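SsDNA binding protein (Pyrococcus furiosus, PDB 4PSM) binds single-stranded DNA, which is probably held in tunnels running between the subunits of its four-chain assembly. Local coordinates at residues A[11-16]-A[101-106]; A[41-46]-A[75-80]; A[133-138]-A[144-149]. All coordinates share one frame; numbering follows the deposited sequence.

Interaction 1: residues A[11-16]-A[101-106]; sequences RASGYA and EVEHME. With SO4 (sulfate ion), chain E.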
loop_
_atom_site.group_PDB
_atom_site.type_symbol
_atom_site.label_atom_id
_atom_site.label_comp_id
_atom_site.label_asym_id
_atom_site.label_seq_id
_atom_site.Cartn_x
_atom_site.Cartn_y
_atom_site.Cartn_z
ATOM N N ARG A 11 -7.271 -11.107 -35.681
ATOM C CA ARG A 11 -7.583 -10.101 -36.677
ATOM C C ARG A 11 -6.282 -9.424 -37.078
ATOM O O ARG A 11 -5.462 -9.095 -36.228
ATOM C CB ARG A 11 -8.560 -9.087 -36.098
ATOM C CG ARG A 11 -9.256 -8.219 -37.125
ATOM C CD ARG A 11 -10.399 -7.481 -36.471
ATOM N NE ARG A 11 -11.235 -6.774 -37.431
ATOM C CZ ARG A 11 -11.010 -5.535 -37.846
ATOM N NH1 ARG A 11 -9.963 -4.860 -37.388
ATOM N NH2 ARG A 11 -11.834 -4.974 -38.719
ATOM N N ALA A 12 -6.093 -9.245 -38.378
ATOM C CA ALA A 12 -4.850 -8.712 -38.909
ATOM C C ALA A 12 -4.503 -7.374 -38.268
ATOM O O ALA A 12 -3.345 -7.130 -37.930
ATOM C CB ALA A 12 -4.932 -8.580 -40.434
ATOM N N SER A 13 -5.517 -6.527 -38.105
ATOM C CA SER A 13 -5.368 -5.203 -37.500
ATOM C C SER A 13 -4.548 -5.238 -36.207
ATOM O O SER A 13 -3.794 -4.318 -35.922
ATOM C CB SER A 13 -6.750 -4.607 -37.210
ATOM O OG SER A 13 -7.491 -5.454 -36.346
ATOM N N GLY A 14 -4.703 -6.302 -35.429
ATOM C CA GLY A 14 -3.992 -6.430 -34.177
ATOM C C GLY A 14 -3.003 -7.576 -34.114
ATOM O O GLY A 14 -2.816 -8.179 -33.058
ATOM N N TYR A 15 -2.356 -7.884 -35.232
ATOM C CA TYR A 15 -1.391 -8.981 -35.245
ATOM C C TYR A 15 -0.157 -8.580 -34.435
ATOM O O TYR A 15 0.388 -9.369 -33.672
ATOM C CB TYR A 15 -0.985 -9.363 -36.684
ATOM C CG TYR A 15 0.084 -8.457 -37.265
ATOM C CD1 TYR A 15 1.426 -8.733 -37.072
ATOM C CD2 TYR A 15 -0.253 -7.304 -37.967
ATOM C CE1 TYR A 15 2.406 -7.894 -37.569
ATOM C CE2 TYR A 15 0.719 -6.468 -38.475
ATOM C CZ TYR A 15 2.050 -6.772 -38.271
ATOM O OH TYR A 15 3.026 -5.943 -38.769
ATOM N N ALA A 16 0.283 -7.342 -34.604
ATOM C CA ALA A 16 1.565 -6.931 -34.054
ATOM C C ALA A 16 1.551 -6.949 -32.515
ATOM O O ALA A 16 2.475 -7.462 -31.885
ATOM C CB ALA A 16 1.964 -5.573 -34.606
ATOM N N GLU A 101 -14.659 -9.095 -32.379
ATOM C CA GLU A 101 -15.212 -9.062 -31.031
ATOM C C GLU A 101 -14.092 -9.190 -30.000
ATOM O O GLU A 101 -14.069 -8.467 -29.013
ATOM C CB GLU A 101 -16.241 -10.177 -30.839
ATOM C CG GLU A 101 -17.462 -10.032 -31.743
ATOM C CD GLU A 101 -18.481 -11.141 -31.561
ATOM O OE1 GLU A 101 -18.112 -12.227 -31.056
ATOM O OE2 GLU A 101 -19.655 -10.913 -31.925
ATOM N N VAL A 102 -13.166 -10.113 -30.231
ATOM C CA VAL A 102 -12.021 -10.274 -29.349
ATOM C C VAL A 102 -11.231 -8.980 -29.257
ATOM O O VAL A 102 -10.934 -8.496 -28.166
ATOM C CB VAL A 102 -11.080 -11.381 -29.833
ATOM C CG1 VAL A 102 -9.675 -11.137 -29.299
ATOM C CG2 VAL A 102 -11.608 -12.741 -29.403
ATOM N N GLU A 103 -10.903 -8.425 -30.417
ATOM C CA GLU A 103 -10.153 -7.183 -30.494
ATOM C C GLU A 103 -10.828 -6.094 -29.662
ATOM O O GLU A 103 -10.167 -5.310 -28.984
ATOM C CB GLU A 103 -10.053 -6.739 -31.952
ATOM C CG GLU A 103 -8.844 -5.886 -32.282
ATOM C CD GLU A 103 -7.571 -6.700 -32.440
ATOM O OE1 GLU A 103 -7.563 -7.898 -32.069
ATOM O OE2 GLU A 103 -6.578 -6.137 -32.948
ATOM N N HIS A 104 -12.151 -6.058 -29.718
ATOM C CA HIS A 104 -12.924 -5.041 -29.018
ATOM C C HIS A 104 -12.898 -5.259 -27.509
ATOM O O HIS A 104 -12.719 -4.313 -26.744
ATOM C CB HIS A 104 -14.371 -5.017 -29.524
ATOM C CG HIS A 104 -14.871 -3.648 -29.868
ATOM N ND1 HIS A 104 -15.889 -3.430 -30.772
ATOM C CD2 HIS A 104 -14.489 -2.424 -29.429
ATOM C CE1 HIS A 104 -16.113 -2.131 -30.875
ATOM N NE2 HIS A 104 -15.276 -1.500 -30.072
HETATM N N MSE A 105 -13.082 -6.505 -27.083
HETATM C CA MSE A 105 -13.048 -6.820 -25.663
HETATM C C MSE A 105 -11.693 -6.437 -25.076
HETATM O O MSE A 105 -11.587 -6.062 -23.901
HETATM C CB MSE A 105 -13.344 -8.302 -25.401
HETATM C CG MSE A 105 -13.421 -8.645 -23.909
HETATM SE SE MSE A 105 -14.738 -10.011 -23.429
HETATM C CE MSE A 105 -14.979 -9.551 -21.538
ATOM N N GLU A 106 -10.664 -6.519 -25.910
ATOM C CA GLU A 106 -9.305 -6.208 -25.491
ATOM C C GLU A 106 -9.071 -4.717 -25.348
ATOM O O GLU A 106 -8.321 -4.295 -24.477
ATOM C CB GLU A 106 -8.304 -6.783 -26.482
ATOM C CG GLU A 106 -8.315 -8.293 -26.549
ATOM C CD GLU A 106 -7.220 -8.824 -27.442
ATOM O OE1 GLU A 106 -6.765 -8.068 -28.331
ATOM O OE2 GLU A 106 -6.804 -9.986 -27.243
HETATM S S SO4 E . -11.279 -1.316 -38.342
HETATM O O1 SO4 E . -11.334 0.080 -38.773
HETATM O O2 SO4 E . -11.992 -1.465 -37.073
HETATM O O3 SO4 E . -11.889 -2.169 -39.361
HETATM O O4 SO4 E . -9.889 -1.716 -38.168
HETATM O O HOH W 1 -8.494 -10.920 -32.836
#
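Glu-103 reaches from helix 93-141 toward the turn 11-16, and its carboxylate faces Ser-13 and Gly-14 without a direct hydrogen bond to either. Glu-103 OE2 stands 3.6 Å from Ser-13 OG; its modelled approach to the backbone of Gly-14 is too close to be trusted. Glu-103 CG lies anti to the backbone N (chi1 -153°) and the chain then bends at chi2 (78°), which swings the carboxylate across to the turn. A water makes the one polar link: it accepts from Arg-11 N and donates to Glu-103 OE1 at 3.3 Å. The other hydrogen bonds stay on the side of the turn. Arg-11, extended from CG to NE, gives NH1 to Ser-13 OG at 2.7 Å, the hydroxyl tilted 17° from the guanidinium plane. The same guanidinium grips a sulfate ion, probably from the crystallisation liquor, with NH2 to O3 at 2.9 Å, in plane at the edge, and NH1 to O4 at 3.2 Å. Charge adds a looser element, since Arg-11 NH1 and Glu-103 OE2 remain 5.7 Å apart. Gly-14 is the N-cap of helix 15-26, and the turn joins that helix to strand 4-11. Tyr-15, at the start of the helix, packs on helix 33-53 and strand 61-71, while on helix 93-141 Glu-101 forms a salt bridge with Arg-63 of the second subunit; the contact lies where strand 4-11 and helix 15-26 meet helix 93-141, beside that subunit.

Interaction 2: residues A[41-46]-A[75-80]; sequences GELNKI and IVWNLD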
loop_
_atom_site.group_PDB
_atom_site.type_symbol
_atom_site.label_atom_id
_atom_site.label_comp_id
_atom_site.label_asym_id
_atom_site.label_seq_id
_atom_site.Cartn_x
_atom_site.Cartn_y
_atom_site.Cartn_z
ATOM N N GLY A 41 9.360 -5.991 -32.601
ATOM C CA GLY A 41 9.288 -4.869 -33.519
ATOM C C GLY A 41 9.838 -5.260 -34.877
ATOM O O GLY A 41 9.269 -4.923 -35.908
ATOM N N GLU A 42 10.947 -5.991 -34.868
ATOM C CA GLU A 42 11.583 -6.433 -36.100
ATOM C C GLU A 42 10.677 -7.393 -36.871
ATOM O O GLU A 42 10.388 -7.176 -38.041
ATOM C CB GLU A 42 12.925 -7.097 -35.806
ATOM C CG GLU A 42 13.938 -6.195 -35.122
ATOM C CD GLU A 42 15.265 -6.893 -34.884
ATOM O OE1 GLU A 42 16.207 -6.234 -34.393
ATOM O OE2 GLU A 42 15.370 -8.101 -35.189
ATOM N N LEU A 43 10.228 -8.449 -36.206
ATOM C CA LEU A 43 9.355 -9.432 -36.821
ATOM C C LEU A 43 8.091 -8.786 -37.390
ATOM O O LEU A 43 7.697 -9.047 -38.526
ATOM C CB LEU A 43 8.998 -10.533 -35.820
ATOM C CG LEU A 43 8.101 -11.634 -36.387
ATOM C CD1 LEU A 43 8.606 -12.166 -37.724
ATOM C CD2 LEU A 43 7.788 -12.752 -35.401
ATOM N N ASN A 44 7.466 -7.930 -36.598
ATOM C CA ASN A 44 6.238 -7.263 -37.009
ATOM C C ASN A 44 6.461 -6.371 -38.218
ATOM O O ASN A 44 5.547 -6.148 -39.014
ATOM C CB ASN A 44 5.624 -6.468 -35.838
ATOM C CG ASN A 44 5.013 -7.376 -34.777
ATOM O OD1 ASN A 44 4.608 -8.495 -35.085
ATOM N ND2 ASN A 44 4.956 -6.906 -33.525
ATOM N N LYS A 45 7.675 -5.846 -38.340
ATOM C CA LYS A 45 8.047 -5.055 -39.506
ATOM C C LYS A 45 7.986 -5.948 -40.747
ATOM O O LYS A 45 7.384 -5.598 -41.755
ATOM C CB LYS A 45 9.453 -4.486 -39.324
ATOM C CG LYS A 45 9.503 -3.021 -38.921
ATOM C CD LYS A 45 9.609 -2.115 -40.148
ATOM C CE LYS A 45 10.913 -2.346 -40.910
ATOM N NZ LYS A 45 11.044 -1.464 -42.105
ATOM N N ILE A 46 8.608 -7.116 -40.645
ATOM C CA ILE A 46 8.649 -8.087 -41.715
ATOM C C ILE A 46 7.249 -8.600 -42.034
ATOM O O ILE A 46 6.833 -8.633 -43.191
ATOM C CB ILE A 46 9.563 -9.261 -41.334
ATOM C CG1 ILE A 46 11.019 -8.791 -41.258
ATOM C CG2 ILE A 46 9.401 -10.410 -42.314
ATOM C CD1 ILE A 46 11.973 -9.819 -40.671
ATOM N N ILE A 75 16.861 -12.623 -28.797
ATOM C CA ILE A 75 15.945 -13.384 -29.638
ATOM C C ILE A 75 16.406 -13.338 -31.093
ATOM O O ILE A 75 16.466 -12.270 -31.708
ATOM C CB ILE A 75 14.492 -12.868 -29.520
ATOM C CG1 ILE A 75 13.993 -13.006 -28.080
ATOM C CG2 ILE A 75 13.571 -13.629 -30.468
ATOM C CD1 ILE A 75 12.644 -12.379 -27.838
ATOM N N VAL A 76 16.751 -14.499 -31.635
ATOM C CA VAL A 76 17.137 -14.584 -33.038
ATOM C C VAL A 76 16.051 -15.309 -33.830
ATOM O O VAL A 76 15.797 -16.501 -33.646
ATOM C CB VAL A 76 18.547 -15.222 -33.241
ATOM C CG1 VAL A 76 19.460 -14.900 -32.056
ATOM C CG2 VAL A 76 18.459 -16.717 -33.466
ATOM N N TRP A 77 15.371 -14.563 -34.687
ATOM C CA TRP A 77 14.294 -15.138 -35.465
ATOM C C TRP A 77 14.876 -16.055 -36.524
ATOM O O TRP A 77 15.990 -15.845 -36.998
ATOM C CB TRP A 77 13.453 -14.046 -36.125
ATOM C CG TRP A 77 12.752 -13.140 -35.154
ATOM C CD1 TRP A 77 12.980 -11.807 -34.964
ATOM C CD2 TRP A 77 11.704 -13.502 -34.244
ATOM N NE1 TRP A 77 12.136 -11.314 -33.993
ATOM C CE2 TRP A 77 11.346 -12.334 -33.534
ATOM C CE3 TRP A 77 11.034 -14.699 -33.959
ATOM C CZ2 TRP A 77 10.347 -12.328 -32.563
ATOM C CZ3 TRP A 77 10.048 -14.694 -32.988
ATOM C CH2 TRP A 77 9.714 -13.514 -32.300
ATOM N N ASN A 78 14.122 -17.092 -36.865
ATOM C CA ASN A 78 14.408 -17.906 -38.036
ATOM C C ASN A 78 13.364 -17.585 -39.095
ATOM O O ASN A 78 12.313 -18.226 -39.165
ATOM C CB ASN A 78 14.373 -19.389 -37.679
ATOM C CG ASN A 78 14.610 -20.282 -38.881
ATOM O OD1 ASN A 78 15.065 -19.827 -39.932
ATOM N ND2 ASN A 78 14.300 -21.563 -38.731
ATOM N N LEU A 79 13.649 -16.568 -39.899
ATOM C CA LEU A 79 12.691 -16.052 -40.866
ATOM C C LEU A 79 12.191 -17.125 -41.830
ATOM O O LEU A 79 11.099 -17.013 -42.390
ATOM C CB LEU A 79 13.316 -14.890 -41.634
ATOM C CG LEU A 79 13.192 -13.497 -41.003
ATOM C CD1 LEU A 79 12.523 -13.454 -39.625
ATOM C CD2 LEU A 79 14.428 -12.593 -41.120
ATOM N N ASP A 80 12.992 -18.165 -42.016
ATOM C CA ASP A 80 12.613 -19.272 -42.881
ATOM C C ASP A 80 11.366 -19.969 -42.346
ATOM O O ASP A 80 10.487 -20.358 -43.110
ATOM C CB ASP A 80 13.764 -20.273 -43.001
ATOM C CG ASP A 80 15.060 -19.621 -43.448
ATOM O OD1 ASP A 80 15.323 -19.595 -44.670
ATOM O OD2 ASP A 80 15.814 -19.135 -42.575
#
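Leu-43 lies over one face of the Trp-77 indole, the two side chains crossing at about a right angle. Its CD2 sits almost straight above the six-membered ring, 3.7 Å from the centroid and 9° off the normal, a CH-pi contact. Leu-43 CB covers the pyrrole side of the same face, 3.7 Å from Trp-77 NE1. With CG anti to the backbone N (chi1 -179°), Leu-43 runs its branch along the indole from one ring to the other. The opposite face carries Ile-75 CG2, 3.9 Å above the plane and over its centre, so the indole is sandwiched between the helix and a residue of its own strand. Its rotation is further fixed by NE1, which donates to the backbone O of Ala-39, one turn back along the helix. Glu-42 comes to the edge instead, OE2 near the ring plane and 4.4 Å from Trp-77 CD1. Past the indole, Ile-46 CD1 meets Leu-79 CD2 at 3.7 Å, the two side chains crossing obliquely; this apolar pair extends the contact along the helix. The arrangement is helix-on-sheet packing: helix 33-53 rests on strand 74-87, an outer strand of the antiparallel sheet within this chain. Val-66 and Phe-68 of the adjoining strand 61-71 bound the indole on the sheet side, and helix 15-26 adds Val-19 against Leu-43 and Leu-23 against Trp-77.

Interaction 3: residues A[133-138]-A[144-149]; sequences LVERMK and LKLRSE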
loop_
_atom_site.group_PDB
_atom_site.type_symbol
_atom_site.label_atom_id
_atom_site.label_comp_id
_atom_site.label_asym_id
_atom_site.label_seq_id
_atom_site.Cartn_x
_atom_site.Cartn_y
_atom_site.Cartn_z
ATOM N N LEU A 133 9.520 8.693 5.340
ATOM C CA LEU A 133 9.069 9.238 6.603
ATOM C C LEU A 133 9.502 8.362 7.767
ATOM O O LEU A 133 10.030 8.848 8.773
ATOM C CB LEU A 133 7.553 9.381 6.594
ATOM C CG LEU A 133 6.899 10.011 7.819
ATOM C CD1 LEU A 133 7.730 11.177 8.334
ATOM C CD2 LEU A 133 5.478 10.464 7.496
ATOM N N VAL A 134 9.278 7.064 7.628
ATOM C CA VAL A 134 9.675 6.124 8.662
ATOM C C VAL A 134 11.166 6.244 8.982
ATOM O O VAL A 134 11.546 6.340 10.149
ATOM C CB VAL A 134 9.327 4.686 8.263
ATOM C CG1 VAL A 134 10.004 3.684 9.199
ATOM C CG2 VAL A 134 7.818 4.508 8.275
ATOM N N GLU A 135 12.002 6.254 7.948
ATOM C CA GLU A 135 13.436 6.350 8.149
ATOM C C GLU A 135 13.781 7.661 8.840
ATOM O O GLU A 135 14.670 7.713 9.685
ATOM C CB GLU A 135 14.195 6.233 6.830
ATOM C CG GLU A 135 15.711 6.263 7.014
ATOM C CD GLU A 135 16.256 5.026 7.724
ATOM O OE1 GLU A 135 15.463 4.103 8.019
ATOM O OE2 GLU A 135 17.481 4.979 7.989
ATOM N N ARG A 136 13.063 8.713 8.473
ATOM C CA ARG A 136 13.277 10.040 9.040
ATOM C C ARG A 136 12.971 10.040 10.544
ATOM O O ARG A 136 13.663 10.680 11.336
ATOM C CB ARG A 136 12.399 11.059 8.307
ATOM C CG ARG A 136 12.985 12.452 8.199
ATOM C CD ARG A 136 12.758 13.041 6.810
ATOM N NE ARG A 136 11.375 13.057 6.439
ATOM C CZ ARG A 136 10.742 12.598 5.362
ATOM N NH1 ARG A 136 11.307 11.986 4.321
ATOM N NH2 ARG A 136 9.441 12.799 5.377
HETATM N N MSE A 137 11.928 9.316 10.934
HETATM C CA MSE A 137 11.582 9.179 12.336
HETATM C C MSE A 137 12.646 8.402 13.097
HETATM O O MSE A 137 12.925 8.693 14.258
HETATM C CB MSE A 137 10.252 8.467 12.491
HETATM C CG MSE A 137 9.037 9.309 12.176
HETATM SE SE MSE A 137 7.405 8.233 12.074
HETATM C CE MSE A 137 7.589 7.186 13.702
ATOM N N LYS A 138 13.222 7.400 12.450
ATOM C CA LYS A 138 14.325 6.675 13.040
ATOM C C LYS A 138 15.449 7.666 13.332
ATOM O O LYS A 138 16.026 7.664 14.418
ATOM C CB LYS A 138 14.811 5.562 12.108
ATOM C CG LYS A 138 13.892 4.348 12.066
ATOM C CD LYS A 138 14.333 3.338 11.021
ATOM C CE LYS A 138 15.694 2.725 11.344
ATOM N NZ LYS A 138 16.239 1.975 10.165
ATOM N N LEU A 144 17.818 3.952 16.788
ATOM C CA LEU A 144 17.797 2.741 15.973
ATOM C C LEU A 144 18.870 2.753 14.884
ATOM O O LEU A 144 19.225 3.815 14.373
ATOM C CB LEU A 144 16.410 2.568 15.357
ATOM C CG LEU A 144 15.358 1.709 16.071
ATOM C CD1 LEU A 144 15.761 1.117 17.417
ATOM C CD2 LEU A 144 13.946 2.279 16.066
ATOM N N LYS A 145 19.392 1.575 14.546
ATOM C CA LYS A 145 20.323 1.446 13.430
ATOM C C LYS A 145 19.683 2.044 12.183
ATOM O O LYS A 145 18.548 1.710 11.844
ATOM C CB LYS A 145 20.675 -0.023 13.192
ATOM C CG LYS A 145 21.824 -0.256 12.215
ATOM C CD LYS A 145 22.215 -1.733 12.137
ATOM C CE LYS A 145 22.691 -2.282 13.484
ATOM N NZ LYS A 145 21.580 -2.527 14.454
ATOM N N LEU A 146 20.400 2.940 11.513
ATOM C CA LEU A 146 19.894 3.574 10.299
ATOM C C LEU A 146 20.378 2.872 9.030
ATOM O O LEU A 146 21.416 2.204 9.031
ATOM C CB LEU A 146 20.299 5.050 10.252
ATOM C CG LEU A 146 19.950 5.908 11.472
ATOM C CD1 LEU A 146 20.455 7.343 11.356
ATOM C CD2 LEU A 146 18.479 5.857 11.856
ATOM N N ARG A 147 19.618 3.036 7.950
ATOM C CA ARG A 147 20.007 2.515 6.639
ATOM C C ARG A 147 21.301 3.167 6.162
ATOM O O ARG A 147 22.103 2.548 5.460
ATOM C CB ARG A 147 18.894 2.767 5.615
ATOM C CG ARG A 147 17.567 2.098 5.953
ATOM C CD ARG A 147 17.683 0.581 5.910
ATOM N NE ARG A 147 16.550 -0.070 6.560
ATOM C CZ ARG A 147 15.386 -0.310 5.966
ATOM N NH1 ARG A 147 15.198 0.049 4.703
ATOM N NH2 ARG A 147 14.409 -0.909 6.636
ATOM N N SER A 148 21.498 4.423 6.554
ATOM C CA SER A 148 22.655 5.197 6.123
ATOM C C SER A 148 23.890 4.880 6.952
ATOM O O SER A 148 24.912 5.560 6.846
ATOM C CB SER A 148 22.354 6.695 6.186
ATOM O OG SER A 148 22.118 7.115 7.518
ATOM N N GLU A 149 23.790 3.845 7.778
ATOM C CA GLU A 149 24.916 3.399 8.589
ATOM C C GLU A 149 25.530 2.128 8.020
ATOM O O GLU A 149 25.119 1.024 8.371
ATOM C CB GLU A 149 24.479 3.162 10.034
ATOM C CG GLU A 149 24.254 4.433 10.834
ATOM C CD GLU A 149 23.964 4.152 12.293
ATOM O OE1 GLU A 149 24.695 4.675 13.161
ATOM O OE2 GLU A 149 23.001 3.409 12.574
#
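Glu-135 and Lys-138, one turn apart on the helix, grip the C-terminal tail, each by one hydrogen bond to its backbone. Glu-135 CG is anti to the backbone N (chi1 -177°) and the chain bends at chi2 (68°), bringing the carboxylate to the tail. Arg-147 N gives its hydrogen to Glu-135 OE2 at 2.9 Å, nearly straight at 160°, meeting the oxygen on its syn side. Lys-138 NZ donates to the carbonyl O of Lys-145 at 2.9 Å, in the carbonyl plane, and also forms a salt bridge with Glu-135 OE1 at 3.1 Å. Both carboxylate oxygens are thus engaged, which would hold the group's rotation. With an alanine here instead of Glu-135, Arg-147 N is likely to lose its acceptor and Lys-138 its salt-bridge mate in the chain. Apolar cover closes the packed part: Leu-146 CD2 lies 3.7 Å from Lys-138 CB, and the side chains of Leu-144 and Lys-138 cross at about a right angle, CB against CE.

After helix 93-141, predicted to form a coiled coil, the chain reverses, runs back beside the helix's last turns and ends in a type I beta turn from Leu-146 to Glu-149. Leu-146 N closes that end on Glu-149 OE2 at 2.8 Å.

The contact loosens toward the guanidinium of Arg-147. Its CG rests 3.5 Å from Glu-135 OE2, but the guanidinium stands oblique to Lys-138 NZ, and NE is 4.2 Å from that ammonium. The carboxylate of Glu-117 of the fourth subunit draws both cations together, with salt bridges to Lys-138 NZ and Arg-147 NH2. Lys-145 starts its side chain away from the helix and is exposed.

From the N terminus, the chain leaves strand 4-11 through the turn of interaction 1, whose partner comes 85 residues later on helix 93-141. Within that long loop, helix 33-53 and strand 74-87 meet in interaction 2, closing a shorter loop that contains strand 61-71. The two sites touch through Tyr-15 OH and Asn-44 O, 2.5 Å apart in a probable hydrogen bond, so helices 15-26 and 33-53 are tied together between them. Interaction 3 opens after both have closed and folds the tail onto the end of helix 93-141. That helix carries it away from interaction 1, their centres about 50 Å apart, to the chain's opposite side.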